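Local coordinates for thiol-disulfide isomerase and thioredoxins (Corynebacterium glutamicum, PDB 3LOR), which probably acts as a thiol-disulfide oxidoreductase or isomerase of the thioredoxin-like redoxin family, and can also bind calcium, at residues 13-23 with 94-103; 116-124 with 133-141. All blocks are in the same frame, centred on the assembly; numbering follows the deposited sequence.

Contact 1 of 2, residues 13-23 with 94-103; sequences DVQEWVNHEGL and IKFPVAVDMP
Trp17 and Ala99 form a non-hydrogen-bonded antiparallel pair, their CA atoms 4.4 Å apart, where edge strand 14-17, kinked at Gln15, runs beside strand 98-101. Backbone bonds flank the pair: Val100 N donates to Glu16 O, and Val18 N to Val98 O. The Trp17 indole lies across Ala99, whose CB sits 3.8 Å from the centroid of the six-membered ring; CG is anti to the carbonyl carbon (chi1 -68°), and chi2 of 88° turns the ring so that its face meets this methyl. Gly22 CA packs 3.4 Å above the plane on the opposite face, so close that a residue without a side chain suits the place, as the small Ala99 methyl suits the first face. Farther along, Trp17 CZ3 touches Pro97 CB. Pro97 CG also stands over the centre of the His20 imidazole face, though the exact placement of that ring is doubtful.

Beyond the strand end, Asn19 takes over the role of main chain. Its OD1 accepts from Val98 N at 2.8 Å, and its ND2 donates to Phe96 O at 2.8 Å, with that oxygen almost in the amide plane. A water links ND2 to Ile94 O. At the far end Met102 N donates to Asp13 O at 3.0 Å, and the bent selenomethionine chain lays SE on Gln15 CB. Asp13, a residue of a calcium site seen in this protein but empty in this chain, turns its carboxylate to Ser111 and Lys115.

A side-chain amide that both gives and accepts thus prolongs the pairing past the regular strand and fixes its own rotation, while proline, alanine and tryptophan supply an apolar surface between partly exposed polar ends.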
ATOM      1  N   ASP A  13      15.135  29.070  13.263  1.00 14.92           N
ATOM      2  CA  ASP A  13      16.206  29.941  12.832  1.00 14.38           C
ATOM      3  C   ASP A  13      16.363  29.707  11.354  1.00 13.88           C
ATOM      4  O   ASP A  13      16.776  28.671  10.951  1.00 13.49           O
ATOM      5  CB  ASP A  13      17.531  29.656  13.535  1.00 14.73           C
ATOM      6  CG  ASP A  13      17.478  29.760  15.041  1.00 15.64           C
ATOM      7  OD1 ASP A  13      16.855  30.626  15.620  1.00 17.26           O
ATOM      8  OD2 ASP A  13      18.119  28.938  15.660  1.00 17.13           O
ATOM      9  N   VAL A  14      16.016  30.689  10.550  1.00 13.53           N
ATOM     10  CA  VAL A  14      15.948  30.502   9.115  1.00 13.61           C
ATOM     11  C   VAL A  14      16.921  31.319   8.286  1.00 13.73           C
ATOM     12  O   VAL A  14      16.929  32.506   8.369  1.00 14.01           O
ATOM     13  CB  VAL A  14      14.561  30.889   8.667  1.00 13.92           C
ATOM     14  CG1 VAL A  14      14.401  30.834   7.224  1.00 12.53           C
ATOM     15  CG2 VAL A  14      13.563  30.118   9.389  1.00 13.48           C
ATOM     16  N   GLN A  15      17.747  30.682   7.479  1.00 13.69           N
ATOM     17  CA  GLN A  15      18.535  31.423   6.516  1.00 12.84           C
ATOM     18  C   GLN A  15      17.713  32.085   5.427  1.00 12.74           C
ATOM     19  O   GLN A  15      17.918  33.227   5.138  1.00 12.44           O
ATOM     20  CB  GLN A  15      19.635  30.561   5.926  1.00 13.15           C
ATOM     21  CG  GLN A  15      20.273  31.058   4.664  1.00 13.80           C
ATOM     22  CD  GLN A  15      21.371  30.160   4.166  1.00 15.68           C
ATOM     23  OE1 GLN A  15      21.127  29.142   3.599  1.00 18.70           O
ATOM     24  NE2 GLN A  15      22.585  30.551   4.378  1.00 17.86           N
ATOM     25  N   GLU A  16      16.791  31.372   4.826  1.00 12.07           N
ATOM     26  CA  GLU A  16      15.893  31.978   3.874  1.00 12.31           C
ATOM     27  C   GLU A  16      14.624  31.184   3.650  1.00 12.41           C
ATOM     28  O   GLU A  16      14.606  30.010   3.861  1.00 11.96           O
ATOM     29  CB  GLU A  16      16.606  32.170   2.548  1.00 12.85           C
ATOM     30  CG  GLU A  16      17.184  30.910   2.013  1.00 14.30           C
ATOM     31  CD  GLU A  16      18.001  31.104   0.785  1.00 17.35           C
ATOM     32  OE1 GLU A  16      19.230  31.065   0.903  1.00 18.02           O
ATOM     33  OE2 GLU A  16      17.423  31.271  -0.296  1.00 19.39           O
ATOM     34  N   TRP A  17      13.583  31.848   3.190  1.00 11.99           N
ATOM     35  CA  TRP A  17      12.382  31.177   2.781  1.00 12.31           C
ATOM     36  C   TRP A  17      12.346  31.066   1.258  1.00 12.20           C
ATOM     37  O   TRP A  17      12.295  32.007   0.550  1.00 11.97           O
ATOM     38  CB  TRP A  17      11.158  31.892   3.295  1.00 12.28           C
ATOM     39  CG  TRP A  17      10.901  31.884   4.738  1.00 12.84           C
ATOM     40  CD1 TRP A  17      11.367  32.755   5.642  1.00 14.28           C
ATOM     41  CD2 TRP A  17      10.067  30.990   5.447  1.00 11.80           C
ATOM     42  NE1 TRP A  17      10.903  32.463   6.865  1.00 14.58           N
ATOM     43  CE2 TRP A  17      10.088  31.379   6.776  1.00 13.38           C
ATOM     44  CE3 TRP A  17       9.316  29.887   5.086  1.00 11.49           C
ATOM     45  CZ2 TRP A  17       9.386  30.708   7.739  1.00 12.34           C
ATOM     46  CZ3 TRP A  17       8.638  29.252   6.010  1.00 10.67           C
ATOM     47  CH2 TRP A  17       8.675  29.641   7.331  1.00 12.15           C
ATOM     48  N   VAL A  18      12.460  29.862   0.791  1.00 12.86           N
ATOM     49  CA  VAL A  18      12.657  29.541  -0.592  1.00 13.33           C
ATOM     50  C   VAL A  18      11.541  29.772  -1.607  1.00 13.61           C
ATOM     51  O   VAL A  18      11.801  30.098  -2.724  1.00 13.44           O
ATOM     52  CB  VAL A  18      13.253  28.166  -0.693  1.00 13.24           C
ATOM     53  CG1 VAL A  18      12.726  27.456  -1.822  1.00 14.01           C
ATOM     54  CG2 VAL A  18      14.739  28.269  -0.728  1.00 13.98           C
ATOM     55  N   ASN A  19      10.314  29.553  -1.193  1.00 14.06           N
ATOM     56  CA  ASN A  19       9.148  29.527  -2.048  1.00 14.67           C
ATOM     57  C   ASN A  19       7.971  30.341  -1.584  1.00 15.65           C
ATOM     58  O   ASN A  19       6.872  30.100  -1.999  1.00 15.61           O
ATOM     59  CB  ASN A  19       8.689  28.089  -2.166  1.00 14.52           C
ATOM     60  CG  ASN A  19       8.150  27.533  -0.858  1.00 13.24           C
ATOM     61  OD1 ASN A  19       8.462  27.995   0.199  1.00 11.27           O
ATOM     62  ND2 ASN A  19       7.351  26.543  -0.958  1.00 12.73           N
ATOM     63  N   HIS A  20       8.190  31.208  -0.623  1.00 16.25           N
ATOM     64  CA  HIS A  20       7.103  31.869   0.025  1.00 16.58           C
ATOM     65  C   HIS A  20       7.617  33.033   0.786  1.00 17.21           C
ATOM     66  O   HIS A  20       8.739  33.069   1.150  1.00 17.52           O
ATOM     67  CB  HIS A  20       6.492  30.895   1.005  1.00 16.45           C
ATOM     68  CG  HIS A  20       5.147  31.278   1.512  1.00 16.31           C
ATOM     69  ND1 HIS A  20       4.973  32.084   2.603  1.00 15.55           N
ATOM     70  CD2 HIS A  20       3.913  30.927   1.109  1.00 17.02           C
ATOM     71  CE1 HIS A  20       3.690  32.233   2.835  1.00 15.00           C
ATOM     72  NE2 HIS A  20       3.025  31.538   1.945  1.00 16.76           N
ATOM     73  N   GLU A  21       6.750  33.965   1.073  1.00 17.23           N
ATOM     74  CA  GLU A  21       7.053  34.992   2.000  1.00 17.96           C
ATOM     75  C   GLU A  21       7.209  34.332   3.332  1.00 18.10           C
ATOM     76  O   GLU A  21       6.548  33.369   3.614  1.00 17.70           O
ATOM     77  CB  GLU A  21       5.879  35.929   2.078  1.00 18.16           C
ATOM     78  CG  GLU A  21       6.046  37.021   3.046  1.00 20.06           C
ATOM     79  CD  GLU A  21       4.737  37.548   3.475  1.00 22.19           C
ATOM     80  OE1 GLU A  21       3.857  36.723   3.706  1.00 25.12           O
ATOM     81  OE2 GLU A  21       4.566  38.765   3.577  1.00 21.11           O
ATOM     82  N   GLY A  22       8.064  34.878   4.163  1.00 18.08           N
ATOM     83  CA  GLY A  22       8.304  34.326   5.467  1.00 18.22           C
ATOM     84  C   GLY A  22       7.169  34.470   6.435  1.00 18.19           C
ATOM     85  O   GLY A  22       6.396  35.376   6.346  1.00 18.79           O
ATOM     86  N   LEU A  23       7.098  33.557   7.376  1.00 17.87           N
ATOM     87  CA  LEU A  23       6.050  33.544   8.363  1.00 18.06           C
ATOM     88  C   LEU A  23       6.583  33.863   9.724  1.00 18.05           C
ATOM     89  O   LEU A  23       7.585  33.356  10.114  1.00 18.57           O
ATOM     90  CB  LEU A  23       5.409  32.173   8.416  1.00 18.25           C
ATOM     91  CG  LEU A  23       4.828  31.541   7.175  1.00 18.55           C
ATOM     92  CD1 LEU A  23       4.975  30.077   7.276  1.00 19.04           C
ATOM     93  CD2 LEU A  23       3.432  31.897   7.123  1.00 19.65           C
ATOM     94  N   ILE A  94       5.701  20.450  -4.081  1.00 12.61           N
ATOM     95  CA  ILE A  94       5.466  20.893  -2.722  1.00 12.66           C
ATOM     96  C   ILE A  94       4.928  22.306  -2.743  1.00 12.83           C
ATOM     97  O   ILE A  94       5.500  23.179  -3.285  1.00 13.19           O
ATOM     98  CB  ILE A  94       6.740  20.820  -1.881  1.00 12.99           C
ATOM     99  CG1 ILE A  94       7.143  19.381  -1.628  1.00 13.51           C
ATOM    100  CG2 ILE A  94       6.582  21.550  -0.588  1.00 12.97           C
ATOM    101  CD1 ILE A  94       8.536  19.210  -1.456  1.00 15.26           C
ATOM    102  N   LYS A  95       3.768  22.506  -2.182  1.00 12.72           N
ATOM    103  CA  LYS A  95       3.178  23.810  -2.204  1.00 13.07           C
ATOM    104  C   LYS A  95       3.166  24.556  -0.879  1.00 13.01           C
ATOM    105  O   LYS A  95       2.779  25.671  -0.829  1.00 13.91           O
ATOM    106  CB  LYS A  95       1.790  23.714  -2.795  1.00 12.55           C
ATOM    107  CG  LYS A  95       1.813  23.635  -4.259  1.00 13.70           C
ATOM    108  CD  LYS A  95       0.496  23.218  -4.756  1.00 17.76           C
ATOM    109  CE  LYS A  95       0.355  23.455  -6.243  1.00 19.66           C
ATOM    110  NZ  LYS A  95      -1.001  23.932  -6.681  1.00 21.44           N
ATOM    111  N   PHE A  96       3.559  23.912   0.193  1.00 12.08           N
ATOM    112  CA  PHE A  96       3.669  24.552   1.476  1.00 11.21           C
ATOM    113  C   PHE A  96       4.949  25.336   1.612  1.00 10.75           C
ATOM    114  O   PHE A  96       5.880  25.105   0.940  1.00 11.11           O
ATOM    115  CB  PHE A  96       3.471  23.543   2.608  1.00 11.62           C
ATOM    116  CG  PHE A  96       4.413  22.396   2.601  1.00 10.66           C
ATOM    117  CD1 PHE A  96       4.018  21.180   2.170  1.00 10.45           C
ATOM    118  CD2 PHE A  96       5.676  22.521   3.070  1.00 10.21           C
ATOM    119  CE1 PHE A  96       4.855  20.150   2.210  1.00  9.27           C
ATOM    120  CE2 PHE A  96       6.500  21.477   3.086  1.00  9.80           C
ATOM    121  CZ  PHE A  96       6.089  20.305   2.664  1.00  9.37           C
ATOM    122  N   PRO A  97       5.000  26.265   2.515  1.00 10.57           N
ATOM    123  CA  PRO A  97       6.205  27.062   2.651  1.00 10.63           C
ATOM    124  C   PRO A  97       7.416  26.271   3.172  1.00 10.52           C
ATOM    125  O   PRO A  97       7.325  25.481   4.061  1.00 10.16           O
ATOM    126  CB  PRO A  97       5.788  28.150   3.607  1.00 10.25           C
ATOM    127  CG  PRO A  97       4.416  28.005   3.788  1.00 11.06           C
ATOM    128  CD  PRO A  97       3.947  26.730   3.394  1.00 10.70           C
ATOM    129  N   VAL A  98       8.538  26.488   2.539  1.00 10.70           N
ATOM    130  CA  VAL A  98       9.740  25.792   2.850  1.00 11.04           C
ATOM    131  C   VAL A  98      10.808  26.759   3.271  1.00 11.72           C
ATOM    132  O   VAL A  98      11.077  27.698   2.603  1.00 11.95           O
ATOM    133  CB  VAL A  98      10.229  25.038   1.671  1.00 10.86           C
ATOM    134  CG1 VAL A  98      11.423  24.335   1.988  1.00 10.23           C
ATOM    135  CG2 VAL A  98       9.199  24.162   1.146  1.00 10.02           C
ATOM    136  N   ALA A  99      11.418  26.489   4.393  1.00 11.87           N
ATOM    137  CA  ALA A  99      12.510  27.269   4.870  1.00 12.49           C
ATOM    138  C   ALA A  99      13.763  26.455   4.946  1.00 12.86           C
ATOM    139  O   ALA A  99      13.742  25.279   5.123  1.00 13.81           O
ATOM    140  CB  ALA A  99      12.207  27.837   6.180  1.00 12.02           C
ATOM    141  N   VAL A 100      14.866  27.135   4.819  1.00 12.85           N
ATOM    142  CA  VAL A 100      16.171  26.579   4.922  1.00 12.63           C
ATOM    143  C   VAL A 100      16.706  26.915   6.321  1.00 13.11           C
ATOM    144  O   VAL A 100      16.785  28.039   6.690  1.00 12.30           O
ATOM    145  CB  VAL A 100      17.030  27.227   3.851  1.00 13.00           C
ATOM    146  CG1 VAL A 100      18.458  26.844   3.952  1.00 12.67           C
ATOM    147  CG2 VAL A 100      16.487  26.949   2.501  1.00 12.66           C
ATOM    148  N   ASP A 101      17.059  25.899   7.074  1.00 13.21           N
ATOM    149  CA  ASP A 101      17.601  26.001   8.413  1.00 13.46           C
ATOM    150  C   ASP A 101      18.928  26.757   8.374  1.00 13.21           C
ATOM    151  O   ASP A 101      19.746  26.498   7.566  1.00 14.25           O
ATOM    152  CB  ASP A 101      17.747  24.574   8.968  1.00 13.62           C
ATOM    153  CG  ASP A 101      18.054  24.505  10.464  1.00 13.44           C
ATOM    154  OD1 ASP A 101      18.203  25.517  11.103  1.00 15.82           O
ATOM    155  OD2 ASP A 101      18.194  23.405  10.972  1.00 11.59           O
HETATM  156  N   MSE A 102      19.113  27.716   9.244  1.00 13.14           N
HETATM  157  CA  MSE A 102      20.303  28.513   9.236  1.00 13.13           C
HETATM  158  C   MSE A 102      21.514  27.705   9.570  1.00 12.55           C
HETATM  159  O   MSE A 102      21.568  27.010  10.539  1.00 11.98           O
HETATM  160  CB  MSE A 102      20.179  29.630  10.243  1.00 14.07           C
HETATM  161  CG  MSE A 102      21.443  30.460  10.405  1.00 18.44           C
HETATM  162 SE   MSE A 102      21.644  31.634   8.961  1.00 31.41          SE
HETATM  163  CE  MSE A 102      20.397  32.815   9.563  1.00 26.63           C
ATOM    164  N   PRO A 103      22.480  27.786   8.703  1.00 12.64           N
ATOM    165  CA  PRO A 103      23.733  27.101   8.901  1.00 12.73           C
ATOM    166  C   PRO A 103      24.567  27.767   9.979  1.00 13.16           C
ATOM    167  O   PRO A 103      24.457  28.940  10.187  1.00 12.32           O
ATOM    168  CB  PRO A 103      24.379  27.220   7.553  1.00 13.04           C
ATOM    169  CG  PRO A 103      23.788  28.301   6.980  1.00 13.14           C
ATOM    170  CD  PRO A 103      22.430  28.417   7.401  1.00 12.28           C
TER
HETATM  171  O   HOH W   1       6.293  25.773  -3.900  1.00  5.08           O

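Contact 2 of 2, residues 116-124 with 133-141; sequences YRLEGTPSI and IRQVQFGQV
Pro122, preceded by a cis peptide bond, accepts a hydrogen bond through its O from Gly139 N at 3.0 Å, just before the hairpin strands pair. Pairing continues reciprocally at Ile124 and Gln137, with Ile124 N to Gln137 O at 2.9 Å and Gln137 N to Ile124 O at 3.0 Å.

Phe138 pairs with Ser123 on one face of the hairpin. Its CG, anti to the backbone N (chi1 177°), swings the ring against the loop 119-122. Glu119 CB rests over the Phe138 ring face, 4.2 Å from its centroid, while Gly120 C approaches Phe138 CE1 at the ring edge to 3.6 Å. Gly120 and Gly139 both adopt backbone angles at which a CB would jam against the preceding carbonyl. Toward the start of strand 133-138, Val136 CG1 meets Leu118 CD2 at 3.9 Å, and the Ile133 methyl CD1 lies obliquely against the Tyr116 ring, whose OH bonds Glu11 N.

Pro122 touches Cys42, just before helix 43-59, and Cys45 in its first turn, consistent with the cis-proline and CxxC arrangement of thioredoxin-like proteins. The Ser123 backbone hydrogen-bonds with Val37 of strand 32-38, and Ile124 packs on Gln52 of that helix.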
ATOM      1  N   TYR A 116      17.035  22.184  18.857  1.00 13.97           N
ATOM      2  CA  TYR A 116      16.044  21.280  19.354  1.00 13.19           C
ATOM      3  C   TYR A 116      16.572  19.883  19.471  1.00 13.31           C
ATOM      4  O   TYR A 116      15.858  18.961  19.773  1.00 12.16           O
ATOM      5  CB  TYR A 116      14.774  21.352  18.532  1.00 13.53           C
ATOM      6  CG  TYR A 116      14.134  22.703  18.583  1.00 11.96           C
ATOM      7  CD1 TYR A 116      13.883  23.325  19.771  1.00 11.19           C
ATOM      8  CD2 TYR A 116      13.820  23.366  17.443  1.00 10.25           C
ATOM      9  CE1 TYR A 116      13.323  24.523  19.801  1.00 11.44           C
ATOM     10  CE2 TYR A 116      13.270  24.550  17.472  1.00  9.92           C
ATOM     11  CZ  TYR A 116      13.025  25.134  18.634  1.00 10.83           C
ATOM     12  OH  TYR A 116      12.471  26.331  18.638  1.00 11.69           O
ATOM     13  N   ARG A 117      17.842  19.759  19.192  1.00 12.28           N
ATOM     14  CA  ARG A 117      18.516  18.497  19.250  1.00 13.27           C
ATOM     15  C   ARG A 117      17.856  17.342  18.509  1.00 12.97           C
ATOM     16  O   ARG A 117      17.697  16.291  19.032  1.00 13.36           O
ATOM     17  CB  ARG A 117      19.051  18.153  20.641  1.00 13.91           C
ATOM     18  CG  ARG A 117      18.083  17.710  21.645  1.00 16.87           C
ATOM     19  CD  ARG A 117      18.672  17.771  23.050  1.00 22.40           C
ATOM     20  NE  ARG A 117      18.871  19.136  23.505  1.00 25.37           N
ATOM     21  CZ  ARG A 117      19.703  19.504  24.469  1.00 26.27           C
ATOM     22  NH1 ARG A 117      19.811  20.770  24.783  1.00 26.49           N
ATOM     23  NH2 ARG A 117      20.432  18.613  25.113  1.00 26.77           N
ATOM     24  N   LEU A 118      17.508  17.580  17.260  1.00 12.41           N
ATOM     25  CA  LEU A 118      16.967  16.554  16.430  1.00 12.42           C
ATOM     26  C   LEU A 118      17.962  15.464  16.159  1.00 12.89           C
ATOM     27  O   LEU A 118      19.106  15.699  15.979  1.00 12.44           O
ATOM     28  CB  LEU A 118      16.412  17.125  15.133  1.00 12.20           C
ATOM     29  CG  LEU A 118      15.580  18.372  15.247  1.00 12.19           C
ATOM     30  CD1 LEU A 118      15.203  18.871  13.927  1.00 13.38           C
ATOM     31  CD2 LEU A 118      14.368  18.175  16.100  1.00 13.56           C
ATOM     32  N   GLU A 119      17.473  14.254  16.169  1.00 13.04           N
ATOM     33  CA  GLU A 119      18.222  13.082  15.863  1.00 13.55           C
ATOM     34  C   GLU A 119      18.634  12.967  14.419  1.00 13.33           C
ATOM     35  O   GLU A 119      19.528  12.272  14.113  1.00 13.60           O
ATOM     36  CB  GLU A 119      17.445  11.855  16.280  1.00 13.86           C
ATOM     37  CG  GLU A 119      16.999  11.899  17.678  1.00 16.89           C
ATOM     38  CD  GLU A 119      16.235  10.678  18.105  1.00 21.01           C
ATOM     39  OE1 GLU A 119      16.702   9.560  17.851  1.00 22.37           O
ATOM     40  OE2 GLU A 119      15.174  10.832  18.719  1.00 22.05           O
ATOM     41  N   GLY A 120      17.947  13.642  13.528  1.00 13.08           N
ATOM     42  CA  GLY A 120      18.182  13.514  12.118  1.00 12.01           C
ATOM     43  C   GLY A 120      16.921  13.817  11.346  1.00 11.99           C
ATOM     44  O   GLY A 120      16.056  14.448  11.855  1.00 11.93           O
ATOM     45  N   THR A 121      16.847  13.344  10.120  1.00 11.14           N
ATOM     46  CA  THR A 121      15.694  13.550   9.295  1.00 11.12           C
ATOM     47  C   THR A 121      15.160  12.195   8.897  1.00 11.11           C
ATOM     48  O   THR A 121      15.903  11.275   8.794  1.00 11.62           O
ATOM     49  CB  THR A 121      15.991  14.401   8.051  1.00 10.97           C
ATOM     50  OG1 THR A 121      16.975  13.784   7.259  1.00  9.99           O
ATOM     51  CG2 THR A 121      16.430  15.770   8.401  1.00  9.74           C
ATOM     52  N   PRO A 122      13.867  12.075   8.688  1.00 11.40           N
ATOM     53  CA  PRO A 122      12.890  13.117   8.945  1.00 11.36           C
ATOM     54  C   PRO A 122      12.538  13.311  10.392  1.00 11.91           C
ATOM     55  O   PRO A 122      12.616  12.425  11.171  1.00 11.70           O
ATOM     56  CB  PRO A 122      11.682  12.621   8.197  1.00 11.39           C
ATOM     57  CG  PRO A 122      11.835  11.202   8.147  1.00 10.50           C
ATOM     58  CD  PRO A 122      13.258  10.940   8.000  1.00 11.23           C
ATOM     59  N   SER A 123      12.142  14.511  10.725  1.00 12.82           N
ATOM     60  CA  SER A 123      11.571  14.805  11.998  1.00 13.32           C
ATOM     61  C   SER A 123      10.336  15.656  11.859  1.00 13.40           C
ATOM     62  O   SER A 123      10.200  16.387  10.943  1.00 13.62           O
ATOM     63  CB  SER A 123      12.565  15.496  12.890  1.00 13.03           C
ATOM     64  OG  SER A 123      13.439  14.590  13.430  1.00 15.22           O
ATOM     65  N   ILE A 124       9.446  15.539  12.813  1.00 13.35           N
ATOM     66  CA  ILE A 124       8.324  16.423  12.918  1.00 13.78           C
ATOM     67  C   ILE A 124       8.337  17.198  14.204  1.00 13.46           C
ATOM     68  O   ILE A 124       8.674  16.689  15.212  1.00 13.93           O
ATOM     69  CB  ILE A 124       7.023  15.693  12.752  1.00 13.93           C
ATOM     70  CG1 ILE A 124       7.032  14.934  11.466  1.00 15.12           C
ATOM     71  CG2 ILE A 124       5.924  16.611  12.578  1.00 14.55           C
ATOM     72  CD1 ILE A 124       5.738  14.409  11.141  1.00 16.81           C
ATOM     73  N   ILE A 133       5.976  24.203  21.522  1.00 13.63           N
ATOM     74  CA  ILE A 133       6.285  22.889  21.024  1.00 13.34           C
ATOM     75  C   ILE A 133       5.711  21.821  21.919  1.00 14.10           C
ATOM     76  O   ILE A 133       5.894  21.835  23.101  1.00 13.82           O
ATOM     77  CB  ILE A 133       7.779  22.735  20.878  1.00 13.50           C
ATOM     78  CG1 ILE A 133       8.253  23.600  19.747  1.00 12.26           C
ATOM     79  CG2 ILE A 133       8.175  21.325  20.576  1.00 12.97           C
ATOM     80  CD1 ILE A 133       9.595  23.910  19.825  1.00 14.00           C
ATOM     81  N   ARG A 134       4.964  20.925  21.321  1.00 14.10           N
ATOM     82  CA  ARG A 134       4.313  19.891  22.065  1.00 14.32           C
ATOM     83  C   ARG A 134       4.755  18.487  21.759  1.00 14.75           C
ATOM     84  O   ARG A 134       4.615  17.628  22.573  1.00 14.42           O
ATOM     85  CB  ARG A 134       2.816  20.031  21.936  1.00 13.97           C
ATOM     86  CG  ARG A 134       2.321  21.372  22.300  1.00 14.08           C
ATOM     87  CD  ARG A 134       2.147  21.545  23.755  1.00 14.16           C
ATOM     88  NE  ARG A 134       1.192  20.607  24.289  1.00 13.33           N
ATOM     89  CZ  ARG A 134      -0.106  20.817  24.360  1.00 12.34           C
ATOM     90  NH1 ARG A 134      -0.613  21.940  23.962  1.00 10.31           N
ATOM     91  NH2 ARG A 134      -0.882  19.897  24.847  1.00  9.56           N
ATOM     92  N   GLN A 135       5.267  18.260  20.569  1.00 15.26           N
ATOM     93  CA  GLN A 135       5.834  16.991  20.187  1.00 14.95           C
ATOM     94  C   GLN A 135       6.990  17.148  19.264  1.00 14.72           C
ATOM     95  O   GLN A 135       6.944  17.953  18.415  1.00 14.40           O
ATOM     96  CB  GLN A 135       4.816  16.166  19.449  1.00 15.32           C
ATOM     97  CG  GLN A 135       3.740  15.636  20.271  1.00 18.24           C
ATOM     98  CD  GLN A 135       4.111  14.387  20.987  1.00 19.92           C
ATOM     99  OE1 GLN A 135       4.948  13.629  20.561  1.00 21.17           O
ATOM    100  NE2 GLN A 135       3.472  14.167  22.077  1.00 21.09           N
ATOM    101  N   VAL A 136       8.011  16.334  19.437  1.00 14.41           N
ATOM    102  CA  VAL A 136       9.072  16.189  18.494  1.00 14.26           C
ATOM    103  C   VAL A 136       9.265  14.726  18.252  1.00 14.22           C
ATOM    104  O   VAL A 136       9.515  14.007  19.169  1.00 13.69           O
ATOM    105  CB  VAL A 136      10.356  16.757  19.012  1.00 14.40           C
ATOM    106  CG1 VAL A 136      11.398  16.637  18.015  1.00 13.57           C
ATOM    107  CG2 VAL A 136      10.188  18.140  19.373  1.00 14.46           C
ATOM    108  N   GLN A 137       9.131  14.294  17.014  1.00 14.07           N
ATOM    109  CA  GLN A 137       9.229  12.906  16.657  1.00 13.85           C
ATOM    110  C   GLN A 137      10.170  12.628  15.502  1.00 13.76           C
ATOM    111  O   GLN A 137      10.024  13.182  14.461  1.00 13.67           O
ATOM    112  CB  GLN A 137       7.847  12.396  16.333  1.00 13.58           C
ATOM    113  CG  GLN A 137       7.776  10.940  16.068  1.00 15.82           C
ATOM    114  CD  GLN A 137       6.538  10.284  16.632  1.00 17.59           C
ATOM    115  OE1 GLN A 137       5.744  10.906  17.315  1.00 20.09           O
ATOM    116  NE2 GLN A 137       6.373   9.029  16.339  1.00 17.05           N
ATOM    117  N   PHE A 138      11.122  11.736  15.698  1.00 13.46           N
ATOM    118  CA  PHE A 138      12.006  11.240  14.644  1.00 13.46           C
ATOM    119  C   PHE A 138      11.450  10.045  13.874  1.00 13.10           C
ATOM    120  O   PHE A 138      10.823   9.233  14.436  1.00 13.04           O
ATOM    121  CB  PHE A 138      13.376  10.913  15.233  1.00 13.25           C
ATOM    122  CG  PHE A 138      14.336  10.335  14.258  1.00 14.28           C
ATOM    123  CD1 PHE A 138      14.914  11.103  13.316  1.00 13.34           C
ATOM    124  CD2 PHE A 138      14.661   9.014  14.294  1.00 14.82           C
ATOM    125  CE1 PHE A 138      15.756  10.578  12.436  1.00 14.83           C
ATOM    126  CE2 PHE A 138      15.511   8.505  13.401  1.00 16.03           C
ATOM    127  CZ  PHE A 138      16.056   9.287  12.484  1.00 15.81           C
ATOM    128  N   GLY A 139      11.712   9.933  12.588  1.00 13.04           N
ATOM    129  CA  GLY A 139      11.316   8.771  11.828  1.00 13.57           C
ATOM    130  C   GLY A 139       9.945   8.697  11.199  1.00 14.03           C
ATOM    131  O   GLY A 139       9.311   9.677  11.049  1.00 14.16           O
ATOM    132  N   GLN A 140       9.520   7.513  10.807  1.00 14.39           N
ATOM    133  CA  GLN A 140       8.233   7.326  10.191  1.00 14.57           C
ATOM    134  C   GLN A 140       7.132   7.473  11.227  1.00 14.87           C
ATOM    135  O   GLN A 140       7.192   6.886  12.258  1.00 14.72           O
ATOM    136  CB  GLN A 140       8.167   5.945   9.533  1.00 14.91           C
ATOM    137  CG  GLN A 140       7.395   5.859   8.227  1.00 15.61           C
ATOM    138  CD  GLN A 140       7.055   4.429   7.798  1.00 15.57           C
ATOM    139  OE1 GLN A 140       5.978   3.963   8.020  1.00 16.26           O
ATOM    140  NE2 GLN A 140       7.986   3.752   7.190  1.00 16.22           N
ATOM    141  N   VAL A 141       6.129   8.267  10.937  1.00 14.72           N
ATOM    142  CA  VAL A 141       4.973   8.352  11.802  1.00 14.24           C
ATOM    143  C   VAL A 141       3.777   7.904  11.031  1.00 13.76           C
ATOM    144  O   VAL A 141       3.547   8.358   9.981  1.00 14.25           O
ATOM    145  CB  VAL A 141       4.714   9.756  12.279  1.00 14.62           C
ATOM    146  CG1 VAL A 141       3.719   9.743  13.359  1.00 13.65           C
ATOM    147  CG2 VAL A 141       5.951  10.391  12.738  1.00 15.76           C
TER

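How the contacts relate
Contacts 1 and 2 lie at the two edges of one mixed sheet, on opposite sides of the chain's centre, their centres about 18 Å apart and their nearest atoms about 6 Å. Each joins an edge strand to its inner neighbour in antiparallel fashion, and both are partly buried. In contact 1 the partners are distant in sequence, and an asparagine amide with a water extends the pairing at one end; in contact 2 the strands are a hairpin, and the pairing runs straight into a cis-proline loop shaped by glycines. Helix 43-59 reaches both: it packs on Ile94 and Lys95 at contact 1, whereas at contact 2 its N-terminal end and the residue before it place the probable redox cysteines against the proline.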